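Local coordinates for single-stranded DNA-binding protein DdrB (Deinococcus radiodurans, PDB 4NOE) that binds single-stranded DNA and probably promotes accurate annealing of complementary strands as part of the response to DNA damage, at residues Y86-L91 / A103-S108; G66-K71 / L78-G83. All blocks are in the same frame, centred on the assembly; numbering follows the deposited sequence.

Interaction 1 (Y86-L91 / A103-S108); sequences YRRREL and AAIKYS. With nucleotides of chain F.
Arg89 reaches across to Ser108 from the neighbouring antiparallel strand and holds bound DNA with the same side chain. Its CB lies 3.5 Å from Lys106 O. CG passes beside the phosphate oxygen OP1 of DG27 of chain F, and CD rests near Ser108 OG. NE then donates to Ser108 OG at 2.7 Å, and NH2 donates to Ser108 O at 3.0 Å, a side-on grip with one nitrogen to each oxygen. NH1 turns to the DNA backbone and donates to O3' and, at 3.1 Å, to OP1 of DG27 of chain F. The chain runs extended from CG to NE and brings the guanidinium across to Ser108, with Arg87 CB over one of its faces. Ser108 O also accepts from Arg87 N, which comes from the opposite face of the carbonyl plane. Ser108 OG sits between its backbone N and carbonyl carbon (chi1 68°) and donates to O2 of DT26 of chain F at 2.5 Å. One hydroxyl thus joins the arginine to a base. An alanine in place of Arg89 is likely to leave Ser108 OG without its donor and the phosphate backbone at DG27 of chain F without this positive mate. Lys106 runs its extended chain along the same thymine, and its NZ forms a salt bridge with Glu121. On the other sheet face, Arg88 CA lies over the Tyr107 ring in a CH-pi contact, 4.1 Å from the centroid. Tyr107 OH bonds to Glu57, which also pairs with Arg88 NE. Arg88 NH1 meets Glu90 OE2 at 2.7 Å in a salt bridge. Strand 77-81 flanks strand 84-91, and strand 128-135 flanks strand 104-110, so this pair lies inside the mixed sheet with its Arg87, Arg89 and Lys106 face on the DNA.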
loop_
_atom_site.group_PDB
_atom_site.type_symbol
_atom_site.label_atom_id
_atom_site.label_comp_id
_atom_site.label_asym_id
_atom_site.label_seq_id
_atom_site.Cartn_x
_atom_site.Cartn_y
_atom_site.Cartn_z
ATOM N N TYR E 86 12.904 -13.087 -23.370
ATOM C CA TYR E 86 12.741 -13.987 -22.232
ATOM C C TYR E 86 13.819 -15.055 -22.287
ATOM O O TYR E 86 14.019 -15.669 -23.334
ATOM C CB TYR E 86 11.351 -14.644 -22.252
ATOM C CG TYR E 86 10.226 -13.652 -22.078
ATOM C CD1 TYR E 86 9.748 -12.926 -23.158
ATOM C CD2 TYR E 86 9.651 -13.436 -20.835
ATOM C CE1 TYR E 86 8.731 -12.012 -23.005
ATOM C CE2 TYR E 86 8.613 -12.503 -20.670
ATOM C CZ TYR E 86 8.172 -11.798 -21.761
ATOM O OH TYR E 86 7.149 -10.878 -21.637
ATOM N N ARG E 87 14.508 -15.271 -21.168
ATOM C CA ARG E 87 15.550 -16.306 -21.093
ATOM C C ARG E 87 14.996 -17.707 -20.879
ATOM O O ARG E 87 14.051 -17.905 -20.099
ATOM C CB ARG E 87 16.526 -16.016 -19.954
ATOM C CG ARG E 87 17.601 -15.016 -20.305
ATOM C CD ARG E 87 18.820 -15.131 -19.411
ATOM N NE ARG E 87 19.806 -14.127 -19.796
ATOM C CZ ARG E 87 19.782 -12.863 -19.382
ATOM N NH1 ARG E 87 20.714 -12.013 -19.789
ATOM N NH2 ARG E 87 18.828 -12.447 -18.560
ATOM N N ARG E 88 15.597 -18.678 -21.556
ATOM C CA ARG E 88 15.276 -20.087 -21.337
ATOM C C ARG E 88 15.942 -20.543 -20.031
ATOM O O ARG E 88 17.147 -20.398 -19.863
ATOM C CB ARG E 88 15.795 -20.911 -22.513
ATOM C CG ARG E 88 15.476 -22.397 -22.457
ATOM C CD ARG E 88 16.011 -23.102 -23.711
ATOM N NE ARG E 88 15.616 -24.511 -23.757
ATOM C CZ ARG E 88 16.260 -25.487 -23.117
ATOM N NH1 ARG E 88 17.333 -25.208 -22.373
ATOM N NH2 ARG E 88 15.826 -26.738 -23.217
ATOM N N ARG E 89 15.163 -21.074 -19.098
ATOM C CA ARG E 89 15.715 -21.514 -17.817
ATOM C C ARG E 89 15.373 -22.974 -17.541
ATOM O O ARG E 89 14.210 -23.380 -17.598
ATOM C CB ARG E 89 15.196 -20.609 -16.680
ATOM C CG ARG E 89 15.379 -19.111 -17.001
ATOM C CD ARG E 89 14.923 -18.208 -15.882
ATOM N NE ARG E 89 14.815 -16.810 -16.306
ATOM C CZ ARG E 89 15.814 -15.933 -16.278
ATOM N NH1 ARG E 89 17.023 -16.298 -15.847
ATOM N NH2 ARG E 89 15.600 -14.690 -16.687
ATOM N N GLU E 90 16.397 -23.769 -17.251
ATOM C CA GLU E 90 16.196 -25.181 -16.976
ATOM C C GLU E 90 16.048 -25.372 -15.477
ATOM O O GLU E 90 16.963 -25.073 -14.711
ATOM C CB GLU E 90 17.371 -26.000 -17.529
ATOM C CG GLU E 90 17.429 -25.994 -19.056
ATOM C CD GLU E 90 18.640 -26.716 -19.634
ATOM O OE1 GLU E 90 19.609 -26.967 -18.890
ATOM O OE2 GLU E 90 18.628 -27.020 -20.849
ATOM N N LEU E 91 14.887 -25.858 -15.059
ATOM C CA LEU E 91 14.632 -26.078 -13.640
ATOM C C LEU E 91 14.615 -27.578 -13.349
ATOM O O LEU E 91 13.689 -28.290 -13.751
ATOM C CB LEU E 91 13.298 -25.448 -13.239
ATOM C CG LEU E 91 12.999 -24.023 -13.729
ATOM C CD1 LEU E 91 11.632 -23.549 -13.240
ATOM C CD2 LEU E 91 14.075 -23.051 -13.286
ATOM N N ALA E 103 10.598 -31.581 -13.304
ATOM C CA ALA E 103 11.504 -30.783 -14.116
ATOM C C ALA E 103 10.679 -29.778 -14.915
ATOM O O ALA E 103 9.515 -30.027 -15.225
ATOM C CB ALA E 103 12.288 -31.672 -15.041
ATOM N N ALA E 104 11.264 -28.633 -15.238
ATOM C CA ALA E 104 10.538 -27.645 -16.023
ATOM C C ALA E 104 11.493 -26.789 -16.835
ATOM O O ALA E 104 12.680 -26.667 -16.499
ATOM C CB ALA E 104 9.651 -26.778 -15.121
ATOM N N ILE E 105 10.978 -26.227 -17.922
ATOM C CA ILE E 105 11.737 -25.280 -18.723
ATOM C C ILE E 105 10.928 -24.009 -18.707
ATOM O O ILE E 105 9.794 -23.981 -19.194
ATOM C CB ILE E 105 11.903 -25.754 -20.164
ATOM C CG1 ILE E 105 12.400 -27.200 -20.193
ATOM C CG2 ILE E 105 12.882 -24.847 -20.902
ATOM C CD1 ILE E 105 13.786 -27.354 -19.614
ATOM N N LYS E 106 11.491 -22.959 -18.127
ATOM C CA LYS E 106 10.735 -21.730 -17.944
ATOM C C LYS E 106 11.339 -20.623 -18.798
ATOM O O LYS E 106 12.558 -20.505 -18.906
ATOM C CB LYS E 106 10.730 -21.326 -16.462
ATOM C CG LYS E 106 9.859 -20.121 -16.156
ATOM C CD LYS E 106 9.639 -19.888 -14.654
ATOM C CE LYS E 106 8.698 -18.690 -14.480
ATOM N NZ LYS E 106 8.421 -18.255 -13.076
ATOM N N TYR E 107 10.470 -19.836 -19.422
ATOM C CA TYR E 107 10.882 -18.659 -20.162
ATOM C C TYR E 107 10.404 -17.448 -19.391
ATOM O O TYR E 107 9.187 -17.232 -19.238
ATOM C CB TYR E 107 10.299 -18.679 -21.586
ATOM C CG TYR E 107 10.994 -19.696 -22.456
ATOM C CD1 TYR E 107 10.668 -21.050 -22.376
ATOM C CD2 TYR E 107 11.996 -19.313 -23.333
ATOM C CE1 TYR E 107 11.313 -21.985 -23.163
ATOM C CE2 TYR E 107 12.649 -20.249 -24.129
ATOM C CZ TYR E 107 12.309 -21.575 -24.032
ATOM O OH TYR E 107 12.955 -22.498 -24.821
ATOM N N SER E 108 11.364 -16.672 -18.892
ATOM C CA SER E 108 11.069 -15.497 -18.071
ATOM C C SER E 108 12.157 -14.439 -18.188
ATOM O O SER E 108 13.301 -14.741 -18.555
ATOM C CB SER E 108 10.931 -15.898 -16.596
ATOM O OG SER E 108 12.191 -16.315 -16.075
ATOM P P DT F 26 15.498 -21.013 -8.222
ATOM O OP1 DT F 26 16.575 -21.929 -8.083
ATOM O OP2 DT F 26 15.338 -19.974 -7.269
ATOM O "O5'" DT F 26 15.524 -20.305 -9.636
ATOM C "C5'" DT F 26 15.972 -20.932 -10.834
ATOM C "C4'" DT F 26 15.813 -20.004 -12.014
ATOM O "O4'" DT F 26 14.440 -19.575 -12.129
ATOM C "C3'" DT F 26 16.652 -18.733 -11.947
ATOM O "O3'" DT F 26 17.188 -18.379 -13.212
ATOM C "C2'" DT F 26 15.631 -17.674 -11.596
ATOM C "C1'" DT F 26 14.396 -18.187 -12.304
ATOM N N1 DT F 26 13.112 -17.730 -11.778
ATOM C C2 DT F 26 12.072 -17.452 -12.632
ATOM O O2 DT F 26 12.170 -17.504 -13.837
ATOM N N3 DT F 26 10.902 -17.117 -12.012
ATOM C C4 DT F 26 10.677 -17.019 -10.658
ATOM O O4 DT F 26 9.576 -16.718 -10.244
ATOM C C5 DT F 26 11.801 -17.353 -9.824
ATOM C C7 DT F 26 11.641 -17.304 -8.341
ATOM C C6 DT F 26 12.945 -17.685 -10.417
ATOM P P DC F 28 19.021 -13.120 -15.371
ATOM O OP1 DC F 28 18.166 -13.195 -16.516
ATOM O OP2 DC F 28 20.418 -12.986 -15.603
ATOM O "O5'" DC F 28 18.585 -11.907 -14.451
ATOM C "C5'" DC F 28 17.237 -11.506 -14.328
ATOM C "C4'" DC F 28 17.169 -10.108 -13.774
ATOM O "O4'" DC F 28 17.824 -10.066 -12.501
ATOM C "C3'" DC F 28 17.865 -9.065 -14.624
ATOM O "O3'" DC F 28 16.858 -8.576 -15.483
ATOM C "C2'" DC F 28 18.327 -8.043 -13.604
ATOM C "C1'" DC F 28 18.461 -8.828 -12.302
ATOM N N1 DC F 28 19.826 -9.111 -11.842
ATOM C C2 DC F 28 20.176 -8.813 -10.523
ATOM O O2 DC F 28 19.348 -8.262 -9.795
ATOM N N3 DC F 28 21.415 -9.114 -10.084
ATOM C C4 DC F 28 22.280 -9.715 -10.899
ATOM N N4 DC F 28 23.491 -9.992 -10.424
ATOM C C5 DC F 28 21.942 -10.054 -12.238
ATOM C C6 DC F 28 20.715 -9.743 -12.662
ATOM P P DG F 27 18.443 -19.045 -13.823
ATOM O OP1 DG F 27 18.264 -19.124 -15.219
ATOM O OP2 DG F 27 18.790 -20.194 -13.069
ATOM O "O5'" DG F 27 19.532 -17.906 -13.893
ATOM C "C5'" DG F 27 19.984 -17.130 -12.804
ATOM C "C4'" DG F 27 19.097 -15.933 -12.581
ATOM O "O4'" DG F 27 19.151 -15.680 -11.168
ATOM C "C3'" DG F 27 19.492 -14.619 -13.253
ATOM O "O3'" DG F 27 18.769 -14.375 -14.461
ATOM C "C2'" DG F 27 19.046 -13.601 -12.229
ATOM C "C1'" DG F 27 19.359 -14.315 -10.927
ATOM N N9 DG F 27 20.747 -14.138 -10.558
ATOM C C8 DG F 27 21.814 -14.101 -11.420
ATOM N N7 DG F 27 22.946 -13.864 -10.823
ATOM C C5 DG F 27 22.600 -13.702 -9.492
ATOM C C6 DG F 27 23.404 -13.435 -8.370
ATOM O O6 DG F 27 24.624 -13.275 -8.323
ATOM N N1 DG F 27 22.655 -13.384 -7.207
ATOM C C2 DG F 27 21.299 -13.545 -7.133
ATOM N N2 DG F 27 20.759 -13.436 -5.909
ATOM N N3 DG F 27 20.533 -13.801 -8.173
ATOM C C4 DG F 27 21.246 -13.869 -9.313
#

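Interaction 2 (G66-K71 / L78-G83); sequences GARKWK and LVIHRG
Arg68 and Ile80 form an antiparallel hydrogen-bonded pair, as do Trp70 and Leu78, and the two short strands are strongly twisted, with 136° between their directions. Ile80 N donates to Arg68 O at 2.8 Å in an almost straight bond (176°), and Arg68 N donates back to Ile80 O. At the other pair the Trp70 N and Leu78 O bond is matched by one from Leu78 N to Trp70 O. Between them Lys69 faces Val79 in a non-hydrogen-bonded pair. On the face of Trp70, Leu78 and Ile80, the indole lies alongside the leucine and points the same way, placed there with CG anti to the backbone N (chi1 -172°). Leu78 CD1 meets the rim of the six-membered ring in its plane, 3.5 Å from Trp70 CE3. Trp70 CB packs 4.0 Å from Ile80 CG1. Arg68 crosses the other branch of Ile80. Its guanidinium has Ile80 CB over one face, and NH2 comes within 3.8 Å of Ile80 CG2, a van der Waals contact between the guanidinium and a methyl group. The two strands are the arms of a beta hairpin. Its second arm, strand 77-81, also pairs with strand 84-91, which ties the hairpin into the mixed sheet of the DdrB-like fold. Lys69 and Val79 point to the opposite face. Lys69 crosses Val79, its CG nearest to Val79 CG2, and Trp62 packs against both residues. At the end of the pair Ala67 CB touches Val79 CG1 at 3.7 Å and meets the edge of the His81 ring near CD2. His81 and Val79 also reach Leu132 of strand 128-135. Beyond the paired residues a water bridges the two segments, donating to Gly66 O at 2.5 Å and accepting from Arg82 N at 3.0 Å.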
loop_
_atom_site.group_PDB
_atom_site.type_symbol
_atom_site.label_atom_id
_atom_site.label_comp_id
_atom_site.label_asym_id
_atom_site.label_seq_id
_atom_site.Cartn_x
_atom_site.Cartn_y
_atom_site.Cartn_z
ATOM N N GLY E 66 2.961 -15.637 -31.345
ATOM C CA GLY E 66 3.527 -14.396 -31.867
ATOM C C GLY E 66 4.963 -14.137 -31.432
ATOM O O GLY E 66 5.439 -12.997 -31.459
ATOM N N ALA E 67 5.654 -15.200 -31.033
ATOM C CA ALA E 67 7.017 -15.089 -30.545
ATOM C C ALA E 67 7.984 -15.713 -31.547
ATOM O O ALA E 67 7.558 -16.407 -32.482
ATOM C CB ALA E 67 7.137 -15.772 -29.186
ATOM N N ARG E 68 9.277 -15.473 -31.336
ATOM C CA ARG E 68 10.330 -16.039 -32.178
ATOM C C ARG E 68 11.587 -16.292 -31.339
ATOM O O ARG E 68 11.848 -15.576 -30.360
ATOM C CB ARG E 68 10.654 -15.089 -33.339
ATOM C CG ARG E 68 11.162 -13.709 -32.900
ATOM C CD ARG E 68 10.793 -12.611 -33.907
ATOM N NE ARG E 68 11.040 -11.259 -33.391
ATOM C CZ ARG E 68 12.162 -10.570 -33.593
ATOM N NH1 ARG E 68 13.157 -11.094 -34.300
ATOM N NH2 ARG E 68 12.294 -9.350 -33.087
ATOM N N LYS E 69 12.364 -17.305 -31.708
ATOM C CA LYS E 69 13.615 -17.576 -31.004
ATOM C C LYS E 69 14.767 -16.700 -31.492
ATOM O O LYS E 69 14.778 -16.241 -32.629
ATOM C CB LYS E 69 14.006 -19.048 -31.122
ATOM C CG LYS E 69 13.155 -19.968 -30.285
ATOM C CD LYS E 69 13.641 -21.387 -30.413
ATOM C CE LYS E 69 13.570 -21.860 -31.850
ATOM N NZ LYS E 69 14.296 -23.156 -32.050
ATOM N N TRP E 70 15.732 -16.477 -30.603
ATOM C CA TRP E 70 16.884 -15.643 -30.891
ATOM C C TRP E 70 18.003 -15.993 -29.907
ATOM O O TRP E 70 17.800 -15.979 -28.684
ATOM C CB TRP E 70 16.509 -14.157 -30.775
ATOM C CG TRP E 70 17.601 -13.227 -31.245
ATOM C CD1 TRP E 70 17.882 -12.874 -32.536
ATOM C CD2 TRP E 70 18.554 -12.540 -30.427
ATOM N NE1 TRP E 70 18.951 -12.010 -32.568
ATOM C CE2 TRP E 70 19.382 -11.791 -31.286
ATOM C CE3 TRP E 70 18.790 -12.493 -29.050
ATOM C CZ2 TRP E 70 20.428 -11.000 -30.812
ATOM C CZ3 TRP E 70 19.831 -11.699 -28.581
ATOM C CH2 TRP E 70 20.635 -10.968 -29.459
ATOM N N LYS E 71 19.175 -16.332 -30.438
ATOM C CA LYS E 71 20.330 -16.602 -29.594
ATOM C C LYS E 71 21.155 -15.333 -29.425
ATOM O O LYS E 71 21.475 -14.665 -30.411
ATOM C CB LYS E 71 21.201 -17.709 -30.202
ATOM N N LEU E 78 17.200 -17.236 -26.230
ATOM C CA LEU E 78 16.144 -16.277 -25.871
ATOM C C LEU E 78 14.888 -16.428 -26.714
ATOM O O LEU E 78 14.932 -16.972 -27.813
ATOM C CB LEU E 78 16.640 -14.843 -26.010
ATOM C CG LEU E 78 17.834 -14.413 -25.156
ATOM C CD1 LEU E 78 18.330 -13.055 -25.628
ATOM C CD2 LEU E 78 17.456 -14.353 -23.683
ATOM N N VAL E 79 13.771 -15.927 -26.192
ATOM C CA VAL E 79 12.559 -15.819 -26.976
ATOM C C VAL E 79 12.063 -14.382 -26.929
ATOM O O VAL E 79 12.008 -13.765 -25.859
ATOM C CB VAL E 79 11.460 -16.783 -26.473
ATOM C CG1 VAL E 79 10.104 -16.376 -27.018
ATOM C CG2 VAL E 79 11.790 -18.222 -26.871
ATOM N N ILE E 80 11.727 -13.850 -28.099
ATOM C CA ILE E 80 11.281 -12.475 -28.231
ATOM C C ILE E 80 9.775 -12.480 -28.393
ATOM O O ILE E 80 9.246 -13.098 -29.318
ATOM C CB ILE E 80 11.884 -11.807 -29.477
ATOM C CG1 ILE E 80 13.405 -12.004 -29.529
ATOM C CG2 ILE E 80 11.513 -10.326 -29.518
ATOM C CD1 ILE E 80 14.130 -11.454 -28.316
ATOM N N HIS E 81 9.086 -11.779 -27.503
ATOM C CA HIS E 81 7.634 -11.708 -27.546
ATOM C C HIS E 81 7.206 -10.292 -27.177
ATOM O O HIS E 81 7.562 -9.801 -26.096
ATOM C CB HIS E 81 7.058 -12.723 -26.552
ATOM C CG HIS E 81 5.556 -12.743 -26.490
ATOM N ND1 HIS E 81 4.838 -12.031 -25.551
ATOM C CD2 HIS E 81 4.644 -13.414 -27.233
ATOM C CE1 HIS E 81 3.546 -12.265 -25.719
ATOM N NE2 HIS E 81 3.399 -13.102 -26.727
ATOM N N ARG E 82 6.454 -9.645 -28.070
ATOM C CA ARG E 82 6.051 -8.239 -27.907
ATOM C C ARG E 82 7.192 -7.302 -27.528
ATOM O O ARG E 82 7.029 -6.436 -26.663
ATOM C CB ARG E 82 4.937 -8.094 -26.870
ATOM C CG ARG E 82 3.623 -8.698 -27.281
ATOM C CD ARG E 82 2.671 -7.603 -27.720
ATOM N NE ARG E 82 1.894 -8.059 -28.858
ATOM C CZ ARG E 82 1.626 -7.331 -29.930
ATOM N NH1 ARG E 82 2.049 -6.070 -30.021
ATOM N NH2 ARG E 82 0.916 -7.867 -30.903
ATOM N N GLY E 83 8.348 -7.476 -28.156
ATOM C CA GLY E 83 9.469 -6.581 -27.920
ATOM C C GLY E 83 10.306 -6.864 -26.682
ATOM O O GLY E 83 11.274 -6.150 -26.429
HETATM O O HOH W 1 5.537 -10.564 -30.808
#

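Both interactions belong to one sheet, joined through the pairing of strands 77-81 and 84-91; their centres are about 14 Å apart. At this seam Tyr86 N of interaction 1 probably bonds to Val79 O of interaction 2 at 2.7 Å. Leu78 CD2 packs 3.4 Å from Arg87 CG there, and Val79 CG2 reaches past strand 84-91 to Tyr107 CE2 at 3.5 Å. The DNA separates their roles. Residues 86-91 and 103-108 touch nucleotides directly, whereas the nearest atom of the 66-71 and 78-83 pair is about 7 Å from the bound nucleic acid. Interaction 2 therefore extends the sheet beside the DNA-binding strands without touching the DNA.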